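Local coordinates for serine racemase (Enterococcus faecalis, PDB 4ECL), which is an enzyme of the alanine racemase family, whose cytoplasmic part pairs a TIM-barrel domain with a second, beta-rich domain, at residues A[52-57]-A[75-80]; A[165-170]-A[207-212]. All coordinates share one frame; numbering follows the deposited sequence.

Contact 1 (A[52-57]-A[75-80]); sequences YLEQIG and YGISSE
The backbones come nearest at Glu-54 and Ile-77, with CA atoms 7.2 Å apart, where the last turn of helix 46-55 passes the loop 75-80. The contact depends on Glu-54, whose side chain reaches across to the loop. CG stands anti to the backbone N (chi1 -174°) and the chain beyond it is extended, which puts the carboxylate against residues 76-79. OE1 accepts three bonds. Ser-79 OG donates to Glu-54 OE1 at 2.7 Å, from the anti side and 17° out of the carboxylate plane. Ser-79 N lies 2.9 Å from Glu-54 OE1, nearly in line with the C-O bond. Ser-78 N comes to Glu-54 OE1 at 3.0 Å on the syn side and also makes a weak bond to Glu-54 OE2. Two successive backbone N-H groups and a hydroxyl thus hold OE1, and the weak bond to OE2 would help limit rotation of the carboxylate. Both segments belong to neighbouring helix-to-strand connections of the barrel. Helix 46-55 leads to strand 60-63 and helix 66-74 to the adjacent parallel strand 80-83. Each helix ends in a Schellman motif, at Gly-57 and Gly-76. Ile-77 lines the carboxylate with two methyls: CG2 is 3.6 Å from Glu-54 OE1, and CD1 is 3.7 Å from Glu-54 OE2. Arg-73 NH1 bonds Ile-77 O and Ser-79 O.

Contact 2 (A[165-170]-A[207-212]); sequences DSLEEN and LLNYPE
The loop that joins barrel strand 152-158 to helix 169-191 meets the end of the short helix 204-209, chiefly through Leu-167, Asp-165 and Asn-209. No direct hydrogen bond links the two segments. The Asn-209 amide is the central group. Its CG points back past the backbone N, opposite the carbonyl carbon (chi1 -81°), which carries the amide over to the loop. Leu-167 lies aslant to it with both methyls near the oxygen: Leu-167 CD1 is 3.9 Å and CD2 4.1 Å from Asn-209 OD1. On the nitrogen side, Asn-209 ND2 sits 3.8 Å from Asp-165 CA. Both ends of this buried amide have a hydrogen-bond partner nearby: Lys-236 N donates to OD1, and ND2 donates to Ala-164 O, just before the loop segment. Tyr-210 adds a water-mediated link. Tyr-210 OH donates at 2.7 Å to the O of a water in the plane of the ring, and that water donates to Ser-166 O. The Tyr-210 side chain also rests on Val-172, Thr-175 and Asn-176 of helix 169-191. Ser-166 OG bonds Asp-171 OD2 in the helix. It also accepts from Glu-168 N at 3.3 Å, with an N-H...O angle of 167°. The Glu-168 N to Ser-166 OG bond closes an ST turn, which leads to Glu-168 at the N-cap of helix 169-191, in a beta-alpha unit of the TIM barrel.

How the contacts relate
Contacts 1 and 2 both belong to the TIM-barrel part of the chain and follow in series, contact 1 closing before contact 2 opens. Their centres are 30 Å apart and their nearest atoms about 14 Å apart, so they do not touch. Contact 1 joins two helix-to-strand connections, which places it at the N-terminal ends of the barrel strands. Contact 2 includes a loop leaving strand 152-158 at its C-terminal end, the side that carries the active site in TIM-barrel enzymes. They also differ in kind: contact 1 has direct hydrogen bonds between its segments; contact 2 has none, only van der Waals touches and a water. Tyr-265 of the second subunit packs on Asn-170, at the far end of segment 165-170.

Contact 1 (A[52-57]-A[75-80])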
loop_
_atom_site.group_PDB
_atom_site.type_symbol
_atom_site.label_atom_id
_atom_site.label_comp_id
_atom_site.label_asym_id
_atom_site.label_seq_id
_atom_site.Cartn_x
_atom_site.Cartn_y
_atom_site.Cartn_z
ATOM N N TYR A 52 1.124 19.867 12.306
ATOM C CA TYR A 52 2.270 20.764 12.187
ATOM C C TYR A 52 1.987 21.906 11.195
ATOM O O TYR A 52 2.335 23.064 11.451
ATOM C CB TYR A 52 3.545 20.000 11.793
ATOM C CG TYR A 52 4.796 20.857 11.849
ATOM C CD1 TYR A 52 5.399 21.152 13.065
ATOM C CD2 TYR A 52 5.364 21.386 10.689
ATOM C CE1 TYR A 52 6.532 21.936 13.128
ATOM C CE2 TYR A 52 6.505 22.177 10.746
ATOM C CZ TYR A 52 7.080 22.446 11.969
ATOM O OH TYR A 52 8.212 23.224 12.052
ATOM N N LEU A 53 1.353 21.578 10.073
ATOM C CA LEU A 53 0.994 22.593 9.086
ATOM C C LEU A 53 0.107 23.669 9.691
ATOM O O LEU A 53 0.331 24.864 9.473
ATOM C CB LEU A 53 0.299 21.966 7.885
ATOM C CG LEU A 53 1.214 21.127 6.997
ATOM C CD1 LEU A 53 0.440 20.536 5.812
ATOM C CD2 LEU A 53 2.417 21.951 6.542
ATOM N N GLU A 54 -0.908 23.246 10.439
ATOM C CA GLU A 54 -1.766 24.202 11.129
ATOM C C GLU A 54 -0.971 24.989 12.173
ATOM O O GLU A 54 -1.215 26.178 12.392
ATOM C CB GLU A 54 -2.965 23.507 11.772
ATOM C CG GLU A 54 -3.967 24.474 12.380
ATOM C CD GLU A 54 -5.328 23.831 12.631
ATOM O OE1 GLU A 54 -6.232 23.993 11.784
ATOM O OE2 GLU A 54 -5.497 23.175 13.676
ATOM N N GLN A 55 -0.012 24.330 12.813
ATOM C CA GLN A 55 0.795 25.012 13.814
ATOM C C GLN A 55 1.568 26.161 13.175
ATOM O O GLN A 55 1.649 27.256 13.736
ATOM C CB GLN A 55 1.752 24.040 14.502
ATOM C CG GLN A 55 2.604 24.677 15.599
ATOM C CD GLN A 55 3.660 23.728 16.132
ATOM O OE1 GLN A 55 3.365 22.583 16.473
ATOM N NE2 GLN A 55 4.900 24.195 16.194
ATOM N N ILE A 56 2.114 25.921 11.988
ATOM C CA ILE A 56 2.925 26.943 11.347
ATOM C C ILE A 56 2.123 27.952 10.527
ATOM O O ILE A 56 2.702 28.829 9.887
ATOM C CB ILE A 56 4.072 26.343 10.517
ATOM C CG1 ILE A 56 3.541 25.484 9.380
ATOM C CG2 ILE A 56 4.981 25.520 11.418
ATOM C CD1 ILE A 56 4.604 25.147 8.352
ATOM N N GLY A 57 0.796 27.834 10.558
ATOM C CA GLY A 57 -0.060 28.871 10.007
ATOM C C GLY A 57 -0.800 28.549 8.723
ATOM O O GLY A 57 -1.518 29.402 8.208
ATOM N N TYR A 75 -8.218 15.102 14.892
ATOM C CA TYR A 75 -6.829 15.434 15.232
ATOM C C TYR A 75 -6.724 16.838 15.821
ATOM O O TYR A 75 -5.652 17.264 16.230
ATOM C CB TYR A 75 -5.918 15.334 14.005
ATOM C CG TYR A 75 -5.777 13.940 13.441
ATOM C CD1 TYR A 75 -6.039 12.817 14.225
ATOM C CD2 TYR A 75 -5.367 13.744 12.127
ATOM C CE1 TYR A 75 -5.901 11.537 13.710
ATOM C CE2 TYR A 75 -5.233 12.471 11.602
ATOM C CZ TYR A 75 -5.500 11.373 12.398
ATOM O OH TYR A 75 -5.362 10.108 11.872
ATOM N N GLY A 76 -7.839 17.563 15.845
ATOM C CA GLY A 76 -7.851 18.922 16.357
ATOM C C GLY A 76 -7.693 19.995 15.291
ATOM O O GLY A 76 -7.486 21.167 15.613
ATOM N N ILE A 77 -7.795 19.604 14.022
ATOM C CA ILE A 77 -7.670 20.566 12.935
ATOM C C ILE A 77 -8.900 21.468 12.916
ATOM O O ILE A 77 -10.028 20.992 12.897
ATOM C CB ILE A 77 -7.481 19.880 11.574
ATOM C CG1 ILE A 77 -6.178 19.082 11.569
ATOM C CG2 ILE A 77 -7.434 20.911 10.468
ATOM C CD1 ILE A 77 -4.956 19.942 11.876
ATOM N N SER A 78 -8.679 22.773 12.952
ATOM C CA SER A 78 -9.785 23.715 13.061
ATOM C C SER A 78 -9.963 24.528 11.787
ATOM O O SER A 78 -10.989 25.188 11.607
ATOM C CB SER A 78 -9.557 24.660 14.236
ATOM O OG SER A 78 -8.472 25.522 13.953
ATOM N N SER A 79 -8.965 24.487 10.911
ATOM C CA SER A 79 -9.023 25.223 9.652
ATOM C C SER A 79 -10.026 24.628 8.665
ATOM O O SER A 79 -10.557 23.527 8.872
ATOM C CB SER A 79 -7.643 25.283 9.005
ATOM O OG SER A 79 -6.714 25.873 9.885
ATOM N N GLU A 80 -10.287 25.358 7.584
ATOM C CA GLU A 80 -11.189 24.849 6.560
ATOM C C GLU A 80 -10.590 23.619 5.887
ATOM O O GLU A 80 -9.364 23.503 5.722
ATOM C CB GLU A 80 -11.546 25.930 5.528
ATOM C CG GLU A 80 -10.372 26.460 4.713
ATOM C CD GLU A 80 -10.725 27.716 3.920
ATOM O OE1 GLU A 80 -11.846 28.237 4.100
ATOM O OE2 GLU A 80 -9.879 28.185 3.126
HETATM O O HOH W 1 -6.505 24.149 15.652
#

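Contact 2 (A[165-170]-A[207-212])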
loop_
_atom_site.group_PDB
_atom_site.type_symbol
_atom_site.label_atom_id
_atom_site.label_comp_id
_atom_site.label_asym_id
_atom_site.label_seq_id
_atom_site.Cartn_x
_atom_site.Cartn_y
_atom_site.Cartn_z
ATOM N N ASP A 165 2.301 20.034 -15.944
ATOM C CA ASP A 165 3.645 19.567 -15.643
ATOM C C ASP A 165 4.467 19.372 -16.906
ATOM O O ASP A 165 5.621 18.953 -16.840
ATOM C CB ASP A 165 3.590 18.249 -14.861
ATOM C CG ASP A 165 2.873 17.144 -15.625
ATOM O OD1 ASP A 165 1.998 17.459 -16.458
ATOM O OD2 ASP A 165 3.181 15.958 -15.393
ATOM N N SER A 166 3.876 19.665 -18.058
ATOM C CA SER A 166 4.556 19.417 -19.327
ATOM C C SER A 166 4.654 20.668 -20.184
ATOM O O SER A 166 3.663 21.365 -20.410
ATOM C CB SER A 166 3.858 18.308 -20.112
ATOM O OG SER A 166 4.344 18.273 -21.444
ATOM N N LEU A 167 5.858 20.948 -20.665
ATOM C CA LEU A 167 6.069 22.124 -21.492
ATOM C C LEU A 167 6.163 21.760 -22.969
ATOM O O LEU A 167 6.738 22.502 -23.760
ATOM C CB LEU A 167 7.291 22.914 -21.013
ATOM C CG LEU A 167 7.095 23.523 -19.619
ATOM C CD1 LEU A 167 8.315 24.301 -19.186
ATOM C CD2 LEU A 167 5.849 24.409 -19.579
ATOM N N GLU A 168 5.593 20.615 -23.335
ATOM C CA GLU A 168 5.488 20.254 -24.742
ATOM C C GLU A 168 4.368 21.063 -25.389
ATOM O O GLU A 168 3.392 21.424 -24.725
ATOM C CB GLU A 168 5.254 18.753 -24.932
ATOM C CG GLU A 168 6.465 17.887 -24.584
ATOM C CD GLU A 168 7.771 18.384 -25.212
ATOM O OE1 GLU A 168 7.792 18.669 -26.432
ATOM O OE2 GLU A 168 8.781 18.493 -24.478
ATOM N N GLU A 169 4.538 21.344 -26.680
ATOM C CA GLU A 169 3.616 22.159 -27.470
ATOM C C GLU A 169 2.141 21.801 -27.253
ATOM O O GLU A 169 1.369 22.621 -26.756
ATOM C CB GLU A 169 3.977 22.036 -28.953
ATOM C CG GLU A 169 3.562 23.215 -29.822
ATOM C CD GLU A 169 4.209 23.170 -31.200
ATOM O OE1 GLU A 169 4.661 22.075 -31.610
ATOM O OE2 GLU A 169 4.276 24.228 -31.866
ATOM N N ASN A 170 1.766 20.578 -27.613
ATOM C CA ASN A 170 0.381 20.129 -27.489
ATOM C C ASN A 170 -0.163 20.295 -26.073
ATOM O O ASN A 170 -1.313 20.703 -25.881
ATOM C CB ASN A 170 0.243 18.664 -27.921
ATOM C CG ASN A 170 0.526 18.457 -29.403
ATOM O OD1 ASN A 170 0.352 19.366 -30.219
ATOM N ND2 ASN A 170 0.962 17.250 -29.757
ATOM N N LEU A 207 1.350 26.114 -10.185
ATOM C CA LEU A 207 2.178 27.167 -9.597
ATOM C C LEU A 207 3.528 27.260 -10.302
ATOM O O LEU A 207 3.936 28.334 -10.729
ATOM C CB LEU A 207 2.406 26.905 -8.104
ATOM C CG LEU A 207 3.357 27.875 -7.407
ATOM C CD1 LEU A 207 2.943 29.341 -7.651
ATOM C CD2 LEU A 207 3.403 27.564 -5.923
ATOM N N LEU A 208 4.220 26.130 -10.420
ATOM C CA LEU A 208 5.575 26.113 -10.979
ATOM C C LEU A 208 5.645 26.511 -12.449
ATOM O O LEU A 208 6.611 27.146 -12.877
ATOM C CB LEU A 208 6.211 24.726 -10.818
ATOM C CG LEU A 208 6.437 24.204 -9.403
ATOM C CD1 LEU A 208 7.047 22.799 -9.464
ATOM C CD2 LEU A 208 7.326 25.157 -8.618
ATOM N N ASN A 209 4.641 26.107 -13.222
ATOM C CA ASN A 209 4.662 26.320 -14.667
ATOM C C ASN A 209 3.686 27.390 -15.188
ATOM O O ASN A 209 3.822 27.866 -16.324
ATOM C CB ASN A 209 4.460 24.986 -15.396
ATOM C CG ASN A 209 5.746 24.176 -15.485
ATOM O OD1 ASN A 209 6.828 24.741 -15.623
ATOM N ND2 ASN A 209 5.635 22.851 -15.399
ATOM N N TYR A 210 2.706 27.756 -14.364
ATOM C CA TYR A 210 1.755 28.811 -14.718
ATOM C C TYR A 210 1.632 29.826 -13.573
ATOM O O TYR A 210 0.539 30.104 -13.076
ATOM C CB TYR A 210 0.393 28.193 -15.132
ATOM C CG TYR A 210 0.537 27.381 -16.399
ATOM C CD1 TYR A 210 0.975 26.062 -16.355
ATOM C CD2 TYR A 210 0.301 27.949 -17.646
ATOM C CE1 TYR A 210 1.154 25.328 -17.511
ATOM C CE2 TYR A 210 0.472 27.214 -18.815
ATOM C CZ TYR A 210 0.901 25.905 -18.738
ATOM O OH TYR A 210 1.090 25.164 -19.883
ATOM N N PRO A 211 2.769 30.400 -13.155
ATOM C CA PRO A 211 2.765 31.226 -11.948
ATOM C C PRO A 211 2.011 32.527 -12.163
ATOM O O PRO A 211 1.580 33.162 -11.201
ATOM C CB PRO A 211 4.245 31.526 -11.735
ATOM C CG PRO A 211 4.816 31.524 -13.110
ATOM C CD PRO A 211 4.044 30.492 -13.885
ATOM N N GLU A 212 1.854 32.912 -13.423
ATOM C CA GLU A 212 1.163 34.143 -13.768
ATOM C C GLU A 212 -0.333 34.108 -13.446
ATOM O O GLU A 212 -0.962 35.159 -13.362
ATOM C CB GLU A 212 1.395 34.492 -15.239
ATOM C CG GLU A 212 0.500 33.745 -16.222
ATOM C CD GLU A 212 0.937 32.309 -16.506
ATOM O OE1 GLU A 212 2.150 31.991 -16.387
ATOM O OE2 GLU A 212 0.047 31.502 -16.865
HETATM O O HOH W 2 1.450 22.483 -19.898
#